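PDB 7M0O: 3-phosphoshikimate 1-carboxyvinyltransferase from Streptomyces sviceus, which probably catalyses the transfer of the enolpyruvyl group of phosphoenolpyruvate to the 5-hydroxyl of shikimate-3-phosphate on the pathway to chorismate. Local coordinates for residues G51-P54 with D55-Q58; D60-Q64 with G65-A69; A181-V184 with E185-A189; E220-A223 with S224-S227; P395-H398 with E399-E403. One frame throughout, in Å; residues are numbered along the deposited sequence.

Contact 1 of 5, residues G51-P54 with D55-Q58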
loop_
_atom_site.group_PDB
_atom_site.type_symbol
_atom_site.label_atom_id
_atom_site.label_comp_id
_atom_site.label_asym_id
_atom_site.label_seq_id
_atom_site.Cartn_x
_atom_site.Cartn_y
_atom_site.Cartn_z
ATOM N N GLY A 51 13.299 -11.904 -15.043
ATOM C CA GLY A 51 13.246 -13.323 -14.689
ATOM C C GLY A 51 12.486 -13.502 -13.397
ATOM O O GLY A 51 12.592 -12.680 -12.480
ATOM N N ARG A 52 11.684 -14.565 -13.318
ATOM C CA ARG A 52 10.816 -14.726 -12.165
ATOM C C ARG A 52 10.814 -16.170 -11.681
ATOM O O ARG A 52 10.973 -17.114 -12.463
ATOM C CB ARG A 52 9.387 -14.265 -12.479
ATOM C CG ARG A 52 9.293 -12.756 -12.790
ATOM C CD ARG A 52 7.863 -12.301 -12.992
ATOM N NE ARG A 52 7.264 -12.889 -14.189
ATOM C CZ ARG A 52 5.984 -12.752 -14.519
ATOM N NH1 ARG A 52 5.174 -12.051 -13.741
ATOM N NH2 ARG A 52 5.513 -13.325 -15.621
ATOM N N THR A 53 10.658 -16.318 -10.354
ATOM C CA THR A 53 10.386 -17.584 -9.675
ATOM C C THR A 53 9.117 -17.368 -8.858
ATOM O O THR A 53 8.592 -16.247 -8.822
ATOM C CB THR A 53 11.546 -18.034 -8.772
ATOM O OG1 THR A 53 11.665 -17.174 -7.626
ATOM C CG2 THR A 53 12.864 -18.077 -9.524
ATOM N N PRO A 54 8.579 -18.391 -8.185
ATOM C CA PRO A 54 7.410 -18.140 -7.326
ATOM C C PRO A 54 7.703 -17.211 -6.152
ATOM O O PRO A 54 6.753 -16.689 -5.551
ATOM C CB PRO A 54 7.014 -19.543 -6.848
ATOM C CG PRO A 54 7.550 -20.463 -7.894
ATOM C CD PRO A 54 8.835 -19.834 -8.353
ATOM N N ASP A 55 8.977 -16.961 -5.838
ATOM C CA ASP A 55 9.385 -16.196 -4.665
ATOM C C ASP A 55 10.077 -14.879 -4.991
ATOM O O ASP A 55 10.007 -13.956 -4.178
ATOM C CB ASP A 55 10.331 -17.026 -3.782
ATOM C CG ASP A 55 9.595 -18.052 -2.925
ATOM O OD1 ASP A 55 10.269 -18.951 -2.370
ATOM O OD2 ASP A 55 8.349 -17.972 -2.805
ATOM N N THR A 56 10.769 -14.769 -6.132
ATOM C CA THR A 56 11.606 -13.603 -6.418
ATOM C C THR A 56 11.510 -13.227 -7.889
ATOM O O THR A 56 11.407 -14.092 -8.762
ATOM C CB THR A 56 13.108 -13.823 -6.082
ATOM O OG1 THR A 56 13.648 -14.883 -6.887
ATOM C CG2 THR A 56 13.315 -14.161 -4.610
ATOM N N TRP A 57 11.573 -11.924 -8.158
ATOM C CA TRP A 57 11.696 -11.393 -9.511
ATOM C C TRP A 57 13.078 -10.776 -9.676
ATOM O O TRP A 57 13.589 -10.111 -8.765
ATOM C CB TRP A 57 10.630 -10.335 -9.817
ATOM C CG TRP A 57 9.219 -10.851 -9.808
ATOM C CD1 TRP A 57 8.781 -12.059 -9.333
ATOM C CD2 TRP A 57 8.053 -10.153 -10.259
ATOM N NE1 TRP A 57 7.417 -12.158 -9.479
ATOM C CE2 TRP A 57 6.947 -10.997 -10.044
ATOM C CE3 TRP A 57 7.840 -8.897 -10.834
ATOM C CZ2 TRP A 57 5.647 -10.627 -10.391
ATOM C CZ3 TRP A 57 6.550 -8.531 -11.171
ATOM C CH2 TRP A 57 5.472 -9.392 -10.949
ATOM N N GLN A 58 13.675 -10.990 -10.844
ATOM C CA GLN A 58 15.013 -10.513 -11.162
ATOM C C GLN A 58 14.921 -9.560 -12.347
ATOM O O GLN A 58 14.358 -9.921 -13.386
ATOM C CB GLN A 58 15.910 -11.702 -11.490
ATOM C CG GLN A 58 17.368 -11.427 -11.521
ATOM C CD GLN A 58 18.154 -12.587 -10.964
ATOM O OE1 GLN A 58 18.202 -12.793 -9.754
ATOM N NE2 GLN A 58 18.749 -13.376 -11.848
HETATM O O HOH W 1 7.029 -14.130 -7.678
#

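Contact 2 of 5, residues D60-Q64 with G65-A69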
loop_
_atom_site.group_PDB
_atom_site.type_symbol
_atom_site.label_atom_id
_atom_site.label_comp_id
_atom_site.label_asym_id
_atom_site.label_seq_id
_atom_site.Cartn_x
_atom_site.Cartn_y
_atom_site.Cartn_z
ATOM N N ASP A 60 17.157 -6.824 -14.779
ATOM C CA ASP A 60 18.387 -6.160 -15.209
ATOM C C ASP A 60 18.084 -4.686 -15.415
ATOM O O ASP A 60 17.342 -4.325 -16.337
ATOM C CB ASP A 60 18.910 -6.773 -16.502
ATOM C CG ASP A 60 19.654 -8.056 -16.277
ATOM O OD1 ASP A 60 19.309 -8.788 -15.323
ATOM O OD2 ASP A 60 20.581 -8.336 -17.066
ATOM N N GLY A 61 18.643 -3.827 -14.567
ATOM C CA GLY A 61 18.314 -2.416 -14.651
ATOM C C GLY A 61 18.873 -1.783 -15.912
ATOM O O GLY A 61 19.894 -2.209 -16.448
ATOM N N ARG A 62 18.178 -0.754 -16.393
ATOM C CA ARG A 62 18.592 0.001 -17.575
ATOM C C ARG A 62 18.627 1.476 -17.209
ATOM O O ARG A 62 17.612 2.181 -17.307
ATOM C CB ARG A 62 17.680 -0.266 -18.769
ATOM C CG ARG A 62 17.672 -1.728 -19.188
ATOM C CD ARG A 62 16.975 -1.936 -20.521
ATOM N NE ARG A 62 17.679 -1.218 -21.589
ATOM C CZ ARG A 62 18.736 -1.701 -22.244
ATOM N NH1 ARG A 62 19.209 -2.919 -21.971
ATOM N NH2 ARG A 62 19.320 -0.970 -23.178
ATOM N N PRO A 63 19.790 1.981 -16.789
ATOM C CA PRO A 63 19.884 3.391 -16.387
ATOM C C PRO A 63 19.492 4.380 -17.477
ATOM O O PRO A 63 19.105 5.504 -17.140
ATOM C CB PRO A 63 21.362 3.542 -15.986
ATOM C CG PRO A 63 21.797 2.168 -15.614
ATOM C CD PRO A 63 21.042 1.244 -16.537
ATOM N N GLN A 64 19.555 4.008 -18.765
ATOM C CA GLN A 64 19.151 4.917 -19.834
ATOM C C GLN A 64 17.825 4.512 -20.478
ATOM O O GLN A 64 17.518 4.959 -21.581
ATOM C CB GLN A 64 20.241 5.038 -20.906
ATOM C CG GLN A 64 21.491 5.804 -20.471
ATOM C CD GLN A 64 21.191 7.163 -19.900
ATOM O OE1 GLN A 64 20.410 7.942 -20.462
ATOM N NE2 GLN A 64 21.809 7.463 -18.768
ATOM N N GLY A 65 17.027 3.681 -19.808
ATOM C CA GLY A 65 15.670 3.451 -20.251
ATOM C C GLY A 65 15.500 2.262 -21.175
ATOM O O GLY A 65 16.390 1.427 -21.321
ATOM N N PRO A 66 14.325 2.162 -21.801
ATOM C CA PRO A 66 14.006 0.988 -22.624
ATOM C C PRO A 66 15.058 0.699 -23.686
ATOM O O PRO A 66 15.621 1.609 -24.296
ATOM C CB PRO A 66 12.667 1.366 -23.263
ATOM C CG PRO A 66 12.029 2.282 -22.245
ATOM C CD PRO A 66 13.192 3.100 -21.710
ATOM N N ALA A 67 15.294 -0.595 -23.924
ATOM C CA ALA A 67 16.265 -1.004 -24.933
ATOM C C ALA A 67 15.761 -0.713 -26.343
ATOM O O ALA A 67 16.495 -0.163 -27.176
ATOM C CB ALA A 67 16.591 -2.490 -24.774
ATOM N N VAL A 68 14.502 -1.064 -26.629
ATOM C CA VAL A 68 13.988 -0.957 -27.991
ATOM C C VAL A 68 13.878 0.507 -28.408
ATOM O O VAL A 68 13.710 1.409 -27.582
ATOM C CB VAL A 68 12.628 -1.665 -28.124
ATOM C CG1 VAL A 68 12.773 -3.150 -27.816
ATOM C CG2 VAL A 68 11.589 -1.033 -27.209
ATOM N N ALA A 69 13.971 0.745 -29.717
ATOM C CA ALA A 69 13.840 2.095 -30.242
ATOM C C ALA A 69 12.387 2.512 -30.439
ATOM O O ALA A 69 12.106 3.707 -30.509
ATOM C CB ALA A 69 14.596 2.215 -31.568
HETATM O O HOH W 2 18.798 1.904 -22.681
HETATM O O HOH W 3 16.081 4.191 -23.858
#

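Contact 3 of 5, residues A181-V184 with E185-A189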
loop_
_atom_site.group_PDB
_atom_site.type_symbol
_atom_site.label_atom_id
_atom_site.label_comp_id
_atom_site.label_asym_id
_atom_site.label_seq_id
_atom_site.Cartn_x
_atom_site.Cartn_y
_atom_site.Cartn_z
ATOM N N ALA A 181 2.700 13.280 4.485
ATOM C CA ALA A 181 1.955 12.097 4.084
ATOM C C ALA A 181 2.818 10.834 4.189
ATOM O O ALA A 181 3.968 10.819 3.753
ATOM C CB ALA A 181 1.425 12.262 2.669
ATOM N N PRO A 182 2.259 9.776 4.778
ATOM C CA PRO A 182 3.026 8.523 4.919
ATOM C C PRO A 182 3.499 7.954 3.593
ATOM O O PRO A 182 4.576 7.348 3.533
ATOM C CB PRO A 182 2.030 7.574 5.607
ATOM C CG PRO A 182 0.991 8.474 6.227
ATOM C CD PRO A 182 0.895 9.665 5.323
ATOM N N TYR A 183 2.707 8.129 2.534
ATOM C CA TYR A 183 3.048 7.589 1.223
ATOM C C TYR A 183 4.364 8.168 0.724
ATOM O O TYR A 183 5.212 7.444 0.183
ATOM C CB TYR A 183 1.911 7.891 0.243
ATOM C CG TYR A 183 1.921 7.112 -1.047
ATOM C CD1 TYR A 183 1.174 5.945 -1.191
ATOM C CD2 TYR A 183 2.651 7.560 -2.141
ATOM C CE1 TYR A 183 1.175 5.235 -2.389
ATOM C CE2 TYR A 183 2.660 6.863 -3.334
ATOM C CZ TYR A 183 1.925 5.700 -3.455
ATOM O OH TYR A 183 1.939 5.019 -4.645
ATOM N N VAL A 184 4.573 9.469 0.926
ATOM C CA VAL A 184 5.821 10.039 0.439
ATOM C C VAL A 184 7.010 9.541 1.261
ATOM O O VAL A 184 8.093 9.318 0.708
ATOM C CB VAL A 184 5.743 11.581 0.392
ATOM C CG1 VAL A 184 4.413 12.031 -0.201
ATOM C CG2 VAL A 184 5.983 12.201 1.761
ATOM N N GLU A 185 6.844 9.317 2.573
ATOM C CA GLU A 185 8.002 8.858 3.340
ATOM C C GLU A 185 8.419 7.448 2.933
ATOM O O GLU A 185 9.615 7.134 2.960
ATOM C CB GLU A 185 7.730 8.902 4.845
ATOM C CG GLU A 185 8.994 8.723 5.712
ATOM C CD GLU A 185 10.287 9.185 5.032
ATOM O OE1 GLU A 185 11.194 8.343 4.818
ATOM O OE2 GLU A 185 10.416 10.400 4.742
ATOM N N ILE A 186 7.460 6.595 2.562
ATOM C CA ILE A 186 7.798 5.263 2.057
ATOM C C ILE A 186 8.573 5.366 0.746
ATOM O O ILE A 186 9.554 4.637 0.532
ATOM C CB ILE A 186 6.526 4.411 1.897
ATOM C CG1 ILE A 186 5.904 4.150 3.273
ATOM C CG2 ILE A 186 6.816 3.082 1.156
ATOM C CD1 ILE A 186 4.532 3.556 3.178
ATOM N N THR A 187 8.153 6.268 -0.152
ATOM C CA THR A 187 8.880 6.421 -1.411
ATOM C C THR A 187 10.317 6.861 -1.155
ATOM O O THR A 187 11.257 6.329 -1.759
ATOM C CB THR A 187 8.179 7.419 -2.332
ATOM O OG1 THR A 187 6.854 6.973 -2.642
ATOM C CG2 THR A 187 8.963 7.581 -3.638
ATOM N N LEU A 188 10.515 7.803 -0.230
ATOM C CA LEU A 188 11.868 8.285 0.016
ATOM C C LEU A 188 12.738 7.206 0.650
ATOM O O LEU A 188 13.922 7.089 0.321
ATOM C CB LEU A 188 11.834 9.538 0.888
ATOM C CG LEU A 188 11.077 10.731 0.299
ATOM C CD1 LEU A 188 11.313 11.981 1.130
ATOM C CD2 LEU A 188 11.476 10.987 -1.142
ATOM N N ALA A 189 12.170 6.400 1.553
ATOM C CA ALA A 189 12.954 5.339 2.172
ATOM C C ALA A 189 13.361 4.280 1.150
ATOM O O ALA A 189 14.469 3.727 1.223
ATOM C CB ALA A 189 12.168 4.705 3.317
#

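Contact 4 of 5, residues E220-A223 with S224-S227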
loop_
_atom_site.group_PDB
_atom_site.type_symbol
_atom_site.label_atom_id
_atom_site.label_comp_id
_atom_site.label_asym_id
_atom_site.label_seq_id
_atom_site.Cartn_x
_atom_site.Cartn_y
_atom_site.Cartn_z
ATOM N N GLU A 220 7.687 -5.865 1.798
ATOM C CA GLU A 220 6.958 -6.144 3.041
ATOM C C GLU A 220 5.559 -6.681 2.740
ATOM O O GLU A 220 4.884 -6.192 1.829
ATOM C CB GLU A 220 6.814 -4.881 3.895
ATOM C CG GLU A 220 8.078 -4.415 4.567
ATOM C CD GLU A 220 7.937 -3.043 5.224
ATOM O OE1 GLU A 220 6.797 -2.587 5.520
ATOM O OE2 GLU A 220 8.989 -2.412 5.442
ATOM N N PRO A 221 5.090 -7.671 3.498
ATOM C CA PRO A 221 3.662 -7.998 3.458
ATOM C C PRO A 221 2.841 -6.791 3.882
ATOM O O PRO A 221 3.286 -5.960 4.675
ATOM C CB PRO A 221 3.526 -9.147 4.469
ATOM C CG PRO A 221 4.925 -9.689 4.617
ATOM C CD PRO A 221 5.848 -8.540 4.415
ATOM N N ASP A 222 1.634 -6.693 3.345
ATOM C CA ASP A 222 0.757 -5.597 3.731
ATOM C C ASP A 222 0.502 -5.642 5.235
ATOM O O ASP A 222 -0.039 -6.622 5.762
ATOM C CB ASP A 222 -0.556 -5.665 2.952
ATOM C CG ASP A 222 -1.387 -4.407 3.096
ATOM O OD1 ASP A 222 -1.884 -4.141 4.209
ATOM O OD2 ASP A 222 -1.566 -3.692 2.088
ATOM N N ALA A 223 0.900 -4.575 5.920
ATOM C CA ALA A 223 0.802 -4.540 7.375
ATOM C C ALA A 223 -0.619 -4.288 7.861
ATOM O O ALA A 223 -0.973 -4.698 8.972
ATOM C CB ALA A 223 1.748 -3.474 7.940
ATOM N N SER A 224 -1.437 -3.606 7.060
ATOM C CA SER A 224 -2.843 -3.431 7.412
ATOM C C SER A 224 -3.580 -4.762 7.353
ATOM O O SER A 224 -4.357 -5.098 8.251
ATOM C CB SER A 224 -3.484 -2.418 6.459
ATOM O OG SER A 224 -2.710 -1.237 6.380
ATOM N N THR A 225 -3.316 -5.541 6.306
ATOM C CA THR A 225 -3.834 -6.903 6.219
ATOM C C THR A 225 -3.333 -7.757 7.378
ATOM O O THR A 225 -4.081 -8.573 7.928
ATOM C CB THR A 225 -3.413 -7.508 4.881
ATOM O OG1 THR A 225 -4.086 -6.809 3.833
ATOM C CG2 THR A 225 -3.746 -9.002 4.808
ATOM N N ALA A 226 -2.076 -7.553 7.791
ATOM C CA ALA A 226 -1.521 -8.346 8.877
ATOM C C ALA A 226 -2.206 -8.069 10.208
ATOM O O ALA A 226 -2.194 -8.947 11.078
ATOM C CB ALA A 226 -0.016 -8.092 9.025
ATOM N N SER A 227 -2.827 -6.897 10.372
ATOM C CA SER A 227 -3.373 -6.537 11.675
ATOM C C SER A 227 -4.452 -7.511 12.108
ATOM O O SER A 227 -4.559 -7.815 13.300
ATOM C CB SER A 227 -3.935 -5.100 11.660
ATOM O OG SER A 227 -5.178 -4.973 10.984
#

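Contact 5 of 5, residues P395-H398 with E399-E403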
loop_
_atom_site.group_PDB
_atom_site.type_symbol
_atom_site.label_atom_id
_atom_site.label_comp_id
_atom_site.label_asym_id
_atom_site.label_seq_id
_atom_site.Cartn_x
_atom_site.Cartn_y
_atom_site.Cartn_z
ATOM N N PRO A 395 -7.971 -10.370 -2.132
ATOM C CA PRO A 395 -8.971 -11.288 -2.704
ATOM C C PRO A 395 -9.052 -12.619 -1.976
ATOM O O PRO A 395 -10.147 -13.174 -1.853
ATOM C CB PRO A 395 -8.494 -11.457 -4.156
ATOM C CG PRO A 395 -7.735 -10.191 -4.441
ATOM C CD PRO A 395 -7.036 -9.861 -3.151
ATOM N N GLY A 396 -7.943 -13.130 -1.462
ATOM C CA GLY A 396 -7.974 -14.405 -0.773
ATOM C C GLY A 396 -8.174 -14.323 0.730
ATOM O O GLY A 396 -7.862 -15.285 1.432
ATOM N N PHE A 397 -8.729 -13.218 1.245
ATOM C CA PHE A 397 -8.798 -13.051 2.699
ATOM C C PHE A 397 -9.589 -14.171 3.371
ATOM O O PHE A 397 -9.199 -14.672 4.433
ATOM C CB PHE A 397 -9.426 -11.708 3.085
ATOM C CG PHE A 397 -9.795 -11.639 4.548
ATOM C CD1 PHE A 397 -8.837 -11.344 5.507
ATOM C CD2 PHE A 397 -11.089 -11.950 4.977
ATOM C CE1 PHE A 397 -9.179 -11.285 6.877
ATOM C CE2 PHE A 397 -11.427 -11.924 6.323
ATOM C CZ PHE A 397 -10.470 -11.589 7.275
ATOM N N HIS A 398 -10.744 -14.526 2.809
ATOM C CA HIS A 398 -11.582 -15.500 3.500
ATOM C C HIS A 398 -10.923 -16.868 3.553
ATOM O O HIS A 398 -11.130 -17.607 4.518
ATOM C CB HIS A 398 -12.943 -15.601 2.825
ATOM C CG HIS A 398 -13.774 -14.372 2.981
ATOM N ND1 HIS A 398 -14.304 -13.977 4.192
ATOM C CD2 HIS A 398 -14.160 -13.441 2.079
ATOM C CE1 HIS A 398 -14.993 -12.862 4.024
ATOM N NE2 HIS A 398 -14.927 -12.520 2.751
ATOM N N GLU A 399 -10.119 -17.206 2.540
ATOM C CA GLU A 399 -9.387 -18.469 2.554
ATOM C C GLU A 399 -8.291 -18.447 3.611
ATOM O O GLU A 399 -8.177 -19.374 4.425
ATOM C CB GLU A 399 -8.797 -18.747 1.172
ATOM C CG GLU A 399 -9.838 -18.839 0.085
ATOM C CD GLU A 399 -9.318 -18.417 -1.286
ATOM O OE1 GLU A 399 -8.086 -18.289 -1.465
ATOM O OE2 GLU A 399 -10.155 -18.225 -2.185
ATOM N N ALA A 400 -7.496 -17.374 3.625
ATOM C CA ALA A 400 -6.405 -17.246 4.588
ATOM C C ALA A 400 -6.919 -17.250 6.020
ATOM O O ALA A 400 -6.304 -17.855 6.902
ATOM C CB ALA A 400 -5.617 -15.965 4.329
ATOM N N PHE A 401 -8.031 -16.560 6.279
ATOM C CA PHE A 401 -8.538 -16.498 7.642
ATOM C C PHE A 401 -9.135 -17.835 8.055
ATOM O O PHE A 401 -8.992 -18.248 9.213
ATOM C CB PHE A 401 -9.567 -15.366 7.777
ATOM C CG PHE A 401 -9.776 -14.918 9.202
ATOM C CD1 PHE A 401 -8.830 -14.123 9.831
ATOM C CD2 PHE A 401 -10.901 -15.312 9.918
ATOM C CE1 PHE A 401 -9.005 -13.708 11.144
ATOM C CE2 PHE A 401 -11.085 -14.903 11.234
ATOM C CZ PHE A 401 -10.138 -14.105 11.848
ATOM N N ALA A 402 -9.774 -18.537 7.116
ATOM C CA ALA A 402 -10.254 -19.880 7.408
ATOM C C ALA A 402 -9.104 -20.792 7.817
ATOM O O ALA A 402 -9.243 -21.603 8.741
ATOM C CB ALA A 402 -10.993 -20.443 6.192
ATOM N N GLU A 403 -7.956 -20.658 7.146
ATOM C CA GLU A 403 -6.774 -21.451 7.471
ATOM C C GLU A 403 -6.242 -21.105 8.855
ATOM O O GLU A 403 -5.851 -22.000 9.617
ATOM C CB GLU A 403 -5.699 -21.230 6.415
ATOM C CG GLU A 403 -4.449 -22.069 6.600
ATOM C CD GLU A 403 -3.438 -21.884 5.476
ATOM O OE1 GLU A 403 -3.312 -20.761 4.944
ATOM O OE2 GLU A 403 -2.769 -22.875 5.113
#

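Contact 1 of 5, residues G51-P54 with D55-Q58
Arg52 lies alongside Trp57, the two side chains pointing the same way from a non-hydrogen-bonded pair of a beta hairpin. The methylene part of the arginine covers one indole face: CD sits 3.4 Å from the centroid of the five-membered ring of Trp57, a CH-pi contact. A bend at chi3 (-66°) then turns the guanidinium of Arg52 nearly upright on the indole, its plane at 80° to the ring, with Trp57 CZ2 at its edge and NH1 3.7 Å from that carbon. CZ of Arg52 remains over the six-membered ring of Trp57 at 5.0 Å from its centroid, a cation-pi arrangement.

At the turn, Thr53 and Thr56 are also side by side. The hydroxyl OG1 of Thr53 accepts from two backbone amides, Thr56 N at 3.0 Å and Asp55 N at 3.2 Å, and thereby ties the reversal together. Thr53 N to Thr56 O (2.8 Å) and the pair Gly51-Gln58, joined by two hydrogen bonds, complete the ladder.

Beyond the hairpin, Arg52 reaches Glu37 in a salt bridge, and helix 34-45 covers the indole through Thr36 and Ala40. Strand 24-28 flanks strand 56-60 on its other side, leaving strand 50-52 outermost in the sheet.

Contact 2 of 5, residues D60-Q64 with G65-A69
The carbonyl oxygen of Gly65 is gripped twice, by Arg62 NE at 3.0 Å and by a water that donates to it at 2.8 Å. Both bonds fall at the exit of a type I beta turn from Arg62 to Gly65, in the loop that leads from strand 56-60 to strand 70-74. The turn itself is closed by Gly65 N bonding to Arg62 O at 3.0 Å, so the arginine serves it with main chain and side chain alike.

NE lies in the carbonyl plane of Gly65, and the oxygen in turn stands at the edge of the guanidinium, near its plane. A bend at chi3 (62°) folds the side chain of Arg62 back over the exit of the turn. The same water accepts from Arg62 NH2, so a direct and a water-mediated bond together would limit the rotation of the guanidinium. One of its faces is covered by Ala67 CB, 3.4 Å from Arg62 CZ.

Gly65 has a positive phi (93°), and with its psi any beta carbon would collide with Gln64 O; glycine fits here for that reason. Nearby, Gln64 OE1 is bonded to His93, while Pro66 rests on Leu46 and Tyr48. A second water spans the end of the turn, donating to Gln64 O at 2.8 Å and to Pro66 O at 2.7 Å.

Contact 3 of 5, residues A181-V184 with E185-A189
The Tyr183 ring meets Thr187 obliquely, one helical turn further on, its CE2 coming within 4.3 Å of the threonine OG1. From outside the two segments, Arg13 joins the same ring in a cation-pi interaction, and Gln155 and Thr158 of helix 155-163 also touch the tyrosine. With CG trans to the main-chain nitrogen (chi1 -165°), the ring reaches these neighbours.

Thr187 OG1 is 3.3 Å from Tyr183 O, a weak contact at best. Its firmer partners are Arg13, whose NE is hydrogen-bonded to it, and Thr158. Arg13 is predicted to bind 3-phosphoshikimate, so the start of this helix probably helps, through Tyr183 and Thr187, to position that arginine from its second shell.

The framework beneath is the opening of helix 182-193, begun by a proline, which has no amide hydrogen to give. Its bonds run from each residue to the fourth before it: Ile186 N to Pro182 O at 3.1 Å, Thr187 N to Tyr183 O at 3.2 Å and Leu188 N to Val184 O at 3.0 Å. Side-chain carbons rest against two of these acceptors, with Ile186 CG1 3.5 Å from Pro182 O and Leu188 CG 3.3 Å from Val184 O. Further round the helix, Glu185 turns its carboxylate to Arg192 in a salt bridge.

Contact 4 of 5, residues E220-A223 with S224-S227
Asp222 is the N-cap of helix 223-235, its OD1 accepting the amide of Thr225 at 2.9 Å. Here the side chain takes up an amide that the first turn cannot satisfy from its own main chain. CG lies trans to the main-chain nitrogen (chi1 -168°), which carries the carboxylate forward over the turn, and the donor meets OD1 on its anti side, 29° out of the carboxylate plane. The negative charge there probably interacts favourably with the positive end of the helix dipole. Were Asp222 replaced by an alanine, Thr225 N would probably lose its side-chain acceptor and the helix start would be left without its compensating charge.

Among main-chain bonds, Ala226 N to Asp222 O at 3.0 Å begins the alpha-helical pattern, whereas Ser227 N to Ala223 O is weak at 3.2 Å. Ser227 N also bonds to Ser224 O.

The hydroxyls supply the third kind. Ser227 OG, held between its own N and carbonyl carbon, donates to Ser224 O at 2.9 Å, so that oxygen accepts twice from one residue. Ser224 OG is hydrogen-bonded to Asp254 OD2, and the Ser224 side chain lies about 5 Å from that of Asp295, the predicted proton acceptor.

Gln252 ties down the approach by bonding Ala223 N and Pro221 O. The cap thus joins the loop after strand 216-218 to helix 223-235, with Phe394 against Thr225.

Contact 5 of 5, residues P395-H398 with E399-E403
The chain passes from Gly396, at the N-cap position, straight into helix 397-406, and the amides of 400 to 402 bond back to the carbonyls four residues earlier. Ala400 N meets Gly396 O at 3.1 Å in an almost linear bond (173°), and Phe401 N meets Phe397 O at 2.9 Å. Ala402 N to His398 O is 3.1 Å, but the donor rises 39° out of the carbonyl plane. A weak bond from Glu399 N adds a second donor to Gly396 O, which thus starts the helix with two amides on one oxygen.

Over this frame Phe397 and Phe401 lie side by side and point the same way, each having CG trans to its main-chain nitrogen. Their planes are inclined by only 21°, but the ring centroids are 5.5 Å apart and displaced, so little of one ring lies over the other. What lies over one face of Phe397 is instead the methylene of Phe401: CB stands 4.2 Å from the ring centroid, a CH-pi contact, while Phe397 CZ comes to 3.9 Å from Phe401 CG. With an alanine in place of Phe397, the Phe401 methylene would probably lose its aromatic cover and a gap would be likely to open toward Met370 and Ala373. One face of the His398 ring lies against Phe397 CD2, and its NE2 is hydrogen-bonded to Pro387 O.

Phe397 and Phe401 form an i, i+4 aromatic pair on one side of the helix, packed against helix 366-375 through Met370, Ala373 and Val374; that helix carries Arg367, predicted to bind phosphoenolpyruvate.

How the contacts relate
Followed from the N terminus, the five contacts come strictly in series: none nests in another and none crosses. Contact 1 closes a hairpin at the edge of a sheet, and the chain runs on directly into contact 2, the turn leading towards strand 70-74. Contact 3 then starts helix 182-193 beside the predicted substrate site. Contact 4 caps helix 223-235 on leaving strand 216-218, which belongs to the same sheet as the hairpin, and contact 5 opens the last helix. In space contact 4 lies between contacts 3 and 5, its nearest atoms about 7 Å from contact 3 and about 6 Å from contact 5, whereas contacts 2 and 5 have centres about 39 Å apart.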